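PDB 7C7D: alpha-1,3-glucanase from Streptomyces thermodiastaticus, which probably hydrolyses the alpha-1,3-glycosidic linkages of alpha-1,3-glucan from within the chain, as a thermostable glycosidase of family GH87. Local coordinates for residues V105-S117 with F161-A175. Numbering follows the deposited sequence.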
ATOM      1  N   VAL A 105      15.779 -15.097 -13.677  1.00 26.24           N
ATOM      2  CA  VAL A 105      16.062 -13.718 -13.271  1.00 26.85           C
ATOM      3  C   VAL A 105      15.608 -12.765 -14.373  1.00 27.25           C
ATOM      4  O   VAL A 105      15.968 -12.962 -15.550  1.00 28.05           O
ATOM      5  CB  VAL A 105      17.563 -13.566 -12.979  1.00 27.93           C
ATOM      6  CG1 VAL A 105      17.923 -12.132 -12.739  1.00 28.10           C
ATOM      7  CG2 VAL A 105      17.945 -14.420 -11.779  1.00 28.20           C
ATOM      8  N   PRO A 106      14.805 -11.741 -14.065  1.00 27.59           N
ATOM      9  CA  PRO A 106      14.266 -10.864 -15.111  1.00 29.10           C
ATOM     10  C   PRO A 106      15.159  -9.696 -15.501  1.00 30.93           C
ATOM     11  O   PRO A 106      14.900  -9.066 -16.537  1.00 31.62           O
ATOM     12  CB  PRO A 106      12.976 -10.343 -14.459  1.00 28.89           C
ATOM     13  CG  PRO A 106      13.340 -10.248 -13.008  1.00 27.74           C
ATOM     14  CD  PRO A 106      14.213 -11.455 -12.744  1.00 26.83           C
ATOM     15  N   ARG A 107      16.195  -9.399 -14.721  1.00 31.86           N
ATOM     16  CA  ARG A 107      17.023  -8.216 -14.921  1.00 33.39           C
ATOM     17  C   ARG A 107      18.251  -8.361 -14.034  1.00 32.35           C
ATOM     18  O   ARG A 107      18.289  -9.202 -13.134  1.00 32.94           O
ATOM     19  CB  ARG A 107      16.268  -6.955 -14.508  1.00 34.98           C
ATOM     20  CG  ARG A 107      16.069  -6.877 -12.995  1.00 36.37           C
ATOM     21  CD  ARG A 107      15.130  -5.769 -12.602  1.00 37.85           C
ATOM     22  NE  ARG A 107      15.763  -4.457 -12.677  1.00 39.78           N
ATOM     23  CZ  ARG A 107      15.089  -3.317 -12.764  1.00 41.14           C
ATOM     24  NH1 ARG A 107      15.737  -2.164 -12.824  1.00 40.75           N
ATOM     25  NH2 ARG A 107      13.761  -3.334 -12.788  1.00 41.22           N
ATOM     26  N   ALA A 108      19.249  -7.517 -14.287  1.00 34.05           N
ATOM     27  CA  ALA A 108      20.428  -7.478 -13.431  1.00 34.27           C
ATOM     28  C   ALA A 108      20.010  -7.225 -11.993  1.00 33.09           C
ATOM     29  O   ALA A 108      19.232  -6.310 -11.712  1.00 32.42           O
ATOM     30  CB  ALA A 108      21.363  -6.361 -13.884  1.00 35.87           C
ATOM     31  N   ALA A 109      20.527  -8.041 -11.080  1.00 32.20           N
ATOM     32  CA  ALA A 109      20.119  -7.938  -9.690  1.00 30.57           C
ATOM     33  C   ALA A 109      21.226  -8.488  -8.806  1.00 31.25           C
ATOM     34  O   ALA A 109      22.028  -9.323  -9.236  1.00 33.24           O
ATOM     35  CB  ALA A 109      18.806  -8.688  -9.438  1.00 28.76           C
ATOM     36  N   ASN A 110      21.276  -7.978  -7.576  1.00 30.01           N
ATOM     37  CA  ASN A 110      22.177  -8.485  -6.550  1.00 28.68           C
ATOM     38  C   ASN A 110      21.456  -8.648  -5.221  1.00 27.72           C
ATOM     39  O   ASN A 110      22.108  -8.879  -4.195  1.00 28.22           O
ATOM     40  CB  ASN A 110      23.405  -7.578  -6.382  1.00 28.78           C
ATOM     41  CG  ASN A 110      23.042  -6.168  -5.935  1.00 28.20           C
ATOM     42  OD1 ASN A 110      21.869  -5.818  -5.813  1.00 27.98           O
ATOM     43  ND2 ASN A 110      24.060  -5.349  -5.690  1.00 28.90           N
ATOM     44  N   ALA A 111      20.134  -8.518  -5.217  1.00 25.25           N
ATOM     45  CA  ALA A 111      19.353  -8.549  -3.995  1.00 22.89           C
ATOM     46  C   ALA A 111      18.006  -9.191  -4.290  1.00 22.11           C
ATOM     47  O   ALA A 111      17.511  -9.150  -5.423  1.00 22.88           O
ATOM     48  CB  ALA A 111      19.164  -7.142  -3.422  1.00 23.30           C
ATOM     49  N   LEU A 112      17.420  -9.775  -3.252  1.00 19.99           N
ATOM     50  CA  LEU A 112      16.211 -10.572  -3.387  1.00 19.31           C
ATOM     51  C   LEU A 112      15.275 -10.262  -2.231  1.00 17.06           C
ATOM     52  O   LEU A 112      15.703 -10.272  -1.075  1.00 17.61           O
ATOM     53  CB  LEU A 112      16.602 -12.052  -3.348  1.00 21.84           C
ATOM     54  CG  LEU A 112      15.499 -13.099  -3.367  1.00 23.20           C
ATOM     55  CD1 LEU A 112      14.723 -12.999  -4.664  1.00 24.06           C
ATOM     56  CD2 LEU A 112      16.101 -14.483  -3.209  1.00 24.80           C
ATOM     57  N   THR A 113      14.010  -9.976  -2.539  1.00 15.76           N
ATOM     58  CA  THR A 113      12.951  -9.904  -1.537  1.00 15.19           C
ATOM     59  C   THR A 113      11.876 -10.908  -1.913  1.00 14.82           C
ATOM     60  O   THR A 113      11.462 -10.964  -3.076  1.00 16.90           O
ATOM     61  CB  THR A 113      12.347  -8.498  -1.452  1.00 15.98           C
ATOM     62  OG1 THR A 113      13.379  -7.555  -1.148  1.00 17.94           O
ATOM     63  CG2 THR A 113      11.277  -8.431  -0.366  1.00 16.03           C
ATOM     64  N   VAL A 114      11.430 -11.705  -0.947  1.00 14.31           N
ATOM     65  CA  VAL A 114      10.466 -12.771  -1.196  1.00 13.46           C
ATOM     66  C   VAL A 114       9.262 -12.585  -0.287  1.00 12.91           C
ATOM     67  O   VAL A 114       9.413 -12.475   0.935  1.00 13.13           O
ATOM     68  CB  VAL A 114      11.093 -14.156  -0.968  1.00 15.03           C
ATOM     69  CG1 VAL A 114      10.069 -15.250  -1.228  1.00 16.50           C
ATOM     70  CG2 VAL A 114      12.306 -14.337  -1.861  1.00 16.51           C
ATOM     71  N   ALA A 115       8.070 -12.555  -0.877  1.00 12.81           N
ATOM     72  CA  ALA A 115       6.826 -12.567  -0.116  1.00 12.75           C
ATOM     73  C   ALA A 115       6.380 -14.015   0.047  1.00 12.18           C
ATOM     74  O   ALA A 115       6.320 -14.765  -0.930  1.00 12.46           O
ATOM     75  CB  ALA A 115       5.750 -11.752  -0.835  1.00 12.71           C
ATOM     76  N   TYR A 116       6.073 -14.406   1.279  1.00 11.61           N
ATOM     77  CA  TYR A 116       5.865 -15.811   1.596  1.00 12.39           C
ATOM     78  C   TYR A 116       4.965 -15.899   2.821  1.00 11.89           C
ATOM     79  O   TYR A 116       4.774 -14.921   3.545  1.00 12.01           O
ATOM     80  CB  TYR A 116       7.208 -16.494   1.914  1.00 13.88           C
ATOM     81  CG  TYR A 116       7.702 -16.006   3.255  1.00 13.57           C
ATOM     82  CD1 TYR A 116       8.391 -14.800   3.366  1.00 13.17           C
ATOM     83  CD2 TYR A 116       7.387 -16.691   4.429  1.00 13.15           C
ATOM     84  CE1 TYR A 116       8.771 -14.299   4.601  1.00 13.46           C
ATOM     85  CE2 TYR A 116       7.750 -16.188   5.662  1.00 13.08           C
ATOM     86  CZ  TYR A 116       8.447 -15.005   5.743  1.00 12.74           C
ATOM     87  OH  TYR A 116       8.829 -14.513   6.967  1.00 13.82           O
ATOM     88  N   SER A 117       4.470 -17.109   3.085  1.00 12.24           N
ATOM     89  CA  SER A 117       3.770 -17.427   4.324  1.00 12.86           C
ATOM     90  C   SER A 117       4.279 -18.764   4.853  1.00 13.06           C
ATOM     91  O   SER A 117       4.598 -19.664   4.071  1.00 14.59           O
ATOM     92  CB  SER A 117       2.264 -17.533   4.060  1.00 13.60           C
ATOM     93  OG  SER A 117       1.533 -17.800   5.240  1.00 14.77           O
ATOM     94  N   PHE A 161      -1.428 -12.934   6.284  1.00 12.00           N
ATOM     95  CA  PHE A 161      -0.803 -14.254   6.313  1.00 12.39           C
ATOM     96  C   PHE A 161       0.631 -14.240   5.812  1.00 11.99           C
ATOM     97  O   PHE A 161       1.413 -15.133   6.164  1.00 12.95           O
ATOM     98  CB  PHE A 161      -1.589 -15.228   5.438  1.00 13.48           C
ATOM     99  CG  PHE A 161      -3.056 -15.259   5.737  1.00 13.28           C
ATOM    100  CD1 PHE A 161      -3.512 -15.413   7.037  1.00 15.51           C
ATOM    101  CD2 PHE A 161      -3.984 -15.133   4.717  1.00 14.89           C
ATOM    102  CE1 PHE A 161      -4.867 -15.442   7.306  1.00 17.30           C
ATOM    103  CE2 PHE A 161      -5.332 -15.151   4.982  1.00 16.52           C
ATOM    104  CZ  PHE A 161      -5.777 -15.311   6.280  1.00 17.75           C
ATOM    105  N   TYR A 162       0.980 -13.279   4.965  1.00 11.84           N
ATOM    106  CA  TYR A 162       2.276 -13.248   4.312  1.00 12.06           C
ATOM    107  C   TYR A 162       3.213 -12.295   5.038  1.00 11.90           C
ATOM    108  O   TYR A 162       2.833 -11.592   5.978  1.00 12.60           O
ATOM    109  CB  TYR A 162       2.127 -12.866   2.822  1.00 12.91           C
ATOM    110  CG  TYR A 162       1.390 -13.920   2.013  1.00 12.28           C
ATOM    111  CD1 TYR A 162       0.003 -13.959   1.991  1.00 12.58           C
ATOM    112  CD2 TYR A 162       2.090 -14.894   1.295  1.00 12.14           C
ATOM    113  CE1 TYR A 162      -0.676 -14.933   1.278  1.00 12.97           C
ATOM    114  CE2 TYR A 162       1.426 -15.884   0.590  1.00 12.82           C
ATOM    115  CZ  TYR A 162       0.041 -15.893   0.584  1.00 12.46           C
ATOM    116  OH  TYR A 162      -0.623 -16.873  -0.114  1.00 13.79           O
ATOM    117  N   ASP A 163       4.456 -12.279   4.574  1.00 11.66           N
ATOM    118  CA  ASP A 163       5.542 -11.500   5.138  1.00 12.39           C
ATOM    119  C   ASP A 163       6.586 -11.402   4.038  1.00 11.64           C
ATOM    120  O   ASP A 163       6.551 -12.166   3.071  1.00 12.72           O
ATOM    121  CB  ASP A 163       6.112 -12.235   6.357  1.00 13.10           C
ATOM    122  CG  ASP A 163       7.134 -11.432   7.100  1.00 14.64           C
ATOM    123  OD1 ASP A 163       6.863 -10.245   7.355  1.00 16.01           O
ATOM    124  OD2 ASP A 163       8.199 -12.006   7.443  1.00 14.99           O
ATOM    125  N   ASN A 164       7.517 -10.464   4.188  1.00 12.10           N
ATOM    126  CA  ASN A 164       8.581 -10.270   3.213  1.00 12.29           C
ATOM    127  C   ASN A 164       9.927 -10.470   3.886  1.00 13.06           C
ATOM    128  O   ASN A 164      10.191  -9.910   4.958  1.00 13.41           O
ATOM    129  CB  ASN A 164       8.497  -8.892   2.560  1.00 12.72           C
ATOM    130  CG  ASN A 164       7.361  -8.804   1.558  1.00 13.80           C
ATOM    131  OD1 ASN A 164       7.564  -8.986   0.361  1.00 14.36           O
ATOM    132  ND2 ASN A 164       6.151  -8.555   2.053  1.00 15.10           N
ATOM    133  N   THR A 165      10.773 -11.266   3.253  1.00 14.02           N
ATOM    134  CA  THR A 165      12.112 -11.525   3.745  1.00 13.86           C
ATOM    135  C   THR A 165      13.097 -11.199   2.632  1.00 13.70           C
ATOM    136  O   THR A 165      12.816 -11.441   1.453  1.00 15.02           O
ATOM    137  CB  THR A 165      12.230 -12.981   4.223  1.00 15.87           C
ATOM    138  OG1 THR A 165      13.527 -13.195   4.780  1.00 17.66           O
ATOM    139  CG2 THR A 165      11.978 -13.973   3.088  1.00 15.83           C
ATOM    140  N   ARG A 166      14.236 -10.615   2.998  1.00 14.96           N
ATOM    141  CA  ARG A 166      15.172 -10.107   2.006  1.00 16.51           C
ATOM    142  C   ARG A 166      16.586 -10.591   2.283  1.00 16.91           C
ATOM    143  O   ARG A 166      16.940 -10.957   3.407  1.00 18.08           O
ATOM    144  CB  ARG A 166      15.148  -8.574   1.925  1.00 16.75           C
ATOM    145  CG  ARG A 166      15.772  -7.869   3.119  1.00 16.94           C
ATOM    146  CD  ARG A 166      15.780  -6.353   2.939  1.00 17.35           C
ATOM    147  NE  ARG A 166      16.395  -5.678   4.078  1.00 17.22           N
ATOM    148  CZ  ARG A 166      16.679  -4.381   4.126  1.00 17.08           C
ATOM    149  NH1 ARG A 166      16.417  -3.596   3.090  1.00 17.39           N
ATOM    150  NH2 ARG A 166      17.245  -3.870   5.212  1.00 19.18           N
ATOM    151  N   LEU A 167      17.408 -10.549   1.237  1.00 18.30           N
ATOM    152  CA  LEU A 167      18.788 -10.999   1.334  1.00 21.86           C
ATOM    153  C   LEU A 167      19.583 -10.366   0.204  1.00 20.72           C
ATOM    154  O   LEU A 167      19.145 -10.391  -0.951  1.00 21.06           O
ATOM    155  CB  LEU A 167      18.833 -12.524   1.196  1.00 28.13           C
ATOM    156  CG  LEU A 167      20.105 -13.296   1.535  1.00 32.55           C
ATOM    157  CD1 LEU A 167      20.710 -12.795   2.833  1.00 33.87           C
ATOM    158  CD2 LEU A 167      19.787 -14.779   1.620  1.00 33.35           C
ATOM    159  N   LEU A 168      20.737  -9.795   0.537  1.00 22.85           N
ATOM    160  CA  LEU A 168      21.721  -9.486  -0.489  1.00 24.31           C
ATOM    161  C   LEU A 168      22.312 -10.799  -0.985  1.00 27.78           C
ATOM    162  O   LEU A 168      22.661 -11.672  -0.186  1.00 29.61           O
ATOM    163  CB  LEU A 168      22.831  -8.605   0.088  1.00 25.50           C
ATOM    164  CG  LEU A 168      22.455  -7.168   0.461  1.00 25.90           C
ATOM    165  CD1 LEU A 168      23.552  -6.515   1.293  1.00 26.29           C
ATOM    166  CD2 LEU A 168      22.161  -6.338  -0.778  1.00 26.90           C
ATOM    167  N   LEU A 169      22.410 -10.952  -2.307  1.00 29.06           N
ATOM    168  CA  LEU A 169      22.857 -12.232  -2.848  1.00 31.65           C
ATOM    169  C   LEU A 169      24.357 -12.457  -2.693  1.00 35.53           C
ATOM    170  O   LEU A 169      24.808 -13.602  -2.800  1.00 36.85           O
ATOM    171  CB  LEU A 169      22.450 -12.371  -4.316  1.00 31.74           C
ATOM    172  CG  LEU A 169      20.946 -12.454  -4.591  1.00 32.05           C
ATOM    173  CD1 LEU A 169      20.677 -12.399  -6.088  1.00 33.46           C
ATOM    174  CD2 LEU A 169      20.337 -13.704  -3.975  1.00 32.75           C
ATOM    175  N   GLY A 170      25.137 -11.407  -2.436  1.00 37.10           N
ATOM    176  CA  GLY A 170      26.582 -11.523  -2.488  1.00 40.35           C
ATOM    177  C   GLY A 170      27.132 -11.760  -3.875  1.00 43.22           C
ATOM    178  O   GLY A 170      28.340 -11.983  -4.025  1.00 43.22           O
ATOM    179  N   ARG A 171      26.271 -11.699  -4.885  1.00 47.34           N
ATOM    180  CA  ARG A 171      26.554 -11.985  -6.278  1.00 51.27           C
ATOM    181  C   ARG A 171      25.685 -11.019  -7.065  1.00 52.18           C
ATOM    182  O   ARG A 171      24.688 -10.510  -6.551  1.00 51.14           O
ATOM    183  CB  ARG A 171      26.127 -13.426  -6.595  1.00 54.32           C
ATOM    184  CG  ARG A 171      26.792 -14.091  -7.781  1.00 56.67           C
ATOM    185  CD  ARG A 171      25.926 -15.251  -8.267  1.00 58.87           C
ATOM    186  NE  ARG A 171      26.617 -16.096  -9.237  1.00 61.21           N
ATOM    187  CZ  ARG A 171      27.003 -17.349  -9.010  1.00 63.05           C
ATOM    188  NH1 ARG A 171      26.759 -17.931  -7.842  1.00 63.73           N
ATOM    189  NH2 ARG A 171      27.631 -18.026  -9.962  1.00 63.99           N
ATOM    190  N   ASP A 172      26.058 -10.756  -8.307  1.00 53.36           N
ATOM    191  CA  ASP A 172      25.185 -10.010  -9.213  1.00 56.23           C
ATOM    192  C   ASP A 172      24.748 -10.910 -10.365  1.00 53.81           C
ATOM    193  O   ASP A 172      25.453 -11.043 -11.369  1.00 54.84           O
ATOM    194  CB  ASP A 172      25.787  -8.686  -9.682  1.00 60.83           C
ATOM    195  CG  ASP A 172      26.087  -7.740  -8.533  1.00 65.08           C
ATOM    196  OD1 ASP A 172      25.664  -6.568  -8.617  1.00 66.84           O
ATOM    197  OD2 ASP A 172      26.750  -8.151  -7.555  1.00 66.27           O
ATOM    198  N   VAL A 173      23.574 -11.521 -10.209  1.00 49.99           N
ATOM    199  CA  VAL A 173      22.981 -12.365 -11.240  1.00 46.28           C
ATOM    200  C   VAL A 173      22.484 -11.483 -12.377  1.00 44.87           C
ATOM    201  O   VAL A 173      22.401 -10.258 -12.236  1.00 44.20           O
ATOM    202  CB  VAL A 173      21.852 -13.236 -10.661  1.00 44.25           C
ATOM    203  CG1 VAL A 173      22.389 -14.098  -9.535  1.00 44.15           C
ATOM    204  CG2 VAL A 173      20.710 -12.360 -10.163  1.00 43.14           C
ATOM    205  N   GLN A 174      22.156 -12.096 -13.511  1.00 44.29           N
ATOM    206  CA  GLN A 174      21.716 -11.359 -14.685  1.00 43.56           C
ATOM    207  C   GLN A 174      20.507 -12.046 -15.305  1.00 41.46           C
ATOM    208  O   GLN A 174      20.184 -13.193 -14.987  1.00 41.12           O
ATOM    209  CB  GLN A 174      22.843 -11.183 -15.710  1.00 47.30           C
ATOM    210  CG  GLN A 174      23.363  -9.762 -15.787  1.00 50.52           C
ATOM    211  CD  GLN A 174      22.397  -8.851 -16.517  1.00 53.99           C
ATOM    212  OE1 GLN A 174      21.417  -9.312 -17.106  1.00 54.84           O
ATOM    213  NE2 GLN A 174      22.670  -7.554 -16.490  1.00 54.86           N
ATOM    214  N   ALA A 175      19.835 -11.320 -16.199  1.00 39.37           N
ATOM    215  CA  ALA A 175      18.645 -11.845 -16.854  1.00 39.98           C
ATOM    216  C   ALA A 175      18.967 -13.148 -17.572  1.00 40.23           C
ATOM    217  O   ALA A 175      19.933 -13.232 -18.336  1.00 40.48           O
ATOM    218  CB  ALA A 175      18.095 -10.820 -17.844  1.00 39.82           C
TER
HETATM  219  O   HOH W   1      19.280  -6.839 -17.115  1.00 49.71           O
HETATM  220  O   HOH W   2      24.706  -8.731  -3.185  1.00 36.19           O
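Tyr116 holds CG between its backbone N and carbonyl carbon (chi1 72°), while Asp163 turns CG anti to its own N (-173°). The two side chains therefore run side by side in the same direction. Tyr116 OH comes within 2.6 Å of Asp163 OD2, with ring and carboxylate planes steeply inclined. The hydroxyl is hydrogen-bonded to Thr142 N, and Asp163 OD1 bonds His326, on the beta-helix side. The Thr165 side chain lies across the tyrosine, and its CG2 is 3.6 Å from Tyr116 CE1.

One residue on, Ser117 CB sits over one face of the Tyr162 ring, near CD2 and CE2, in a CH-pi contact. Ser117 OG donates to Phe161 O at 2.8 Å, from above the carbonyl plane. On the face shared by Thr113 and Ala115, Asn164 OD1 lies 3.5 Å from Ala115 CB and takes a bond from Arg372.

The backbones are antiparallel. Leu112, Val114 and Tyr116 form hydrogen-bonded pairs with Leu167, Thr165 and Asp163. The strand bends at Asn110. Asn110 O accepts Leu169 N at 2.8 Å, and a water links the same oxygen to Gly170 N. Beyond the bend, Ala109 N donates to Val173 O at 3.1 Å, and Val105 CG1 packs on Val173 CG2.

A classic beta bulge sets Asn110 and Ala111 opposite Glu196. Strand 109-117 pairs with 163-169 on one edge and 188-196 on the other. Leu112 and Val114 rest on Leu181 of strand 178-183, in a second sheet. This is consistent with a beta-sandwich N-terminal domain, whose strand 163-169 abuts the parallel beta-helix characteristic of pectate lyase-like enzymes.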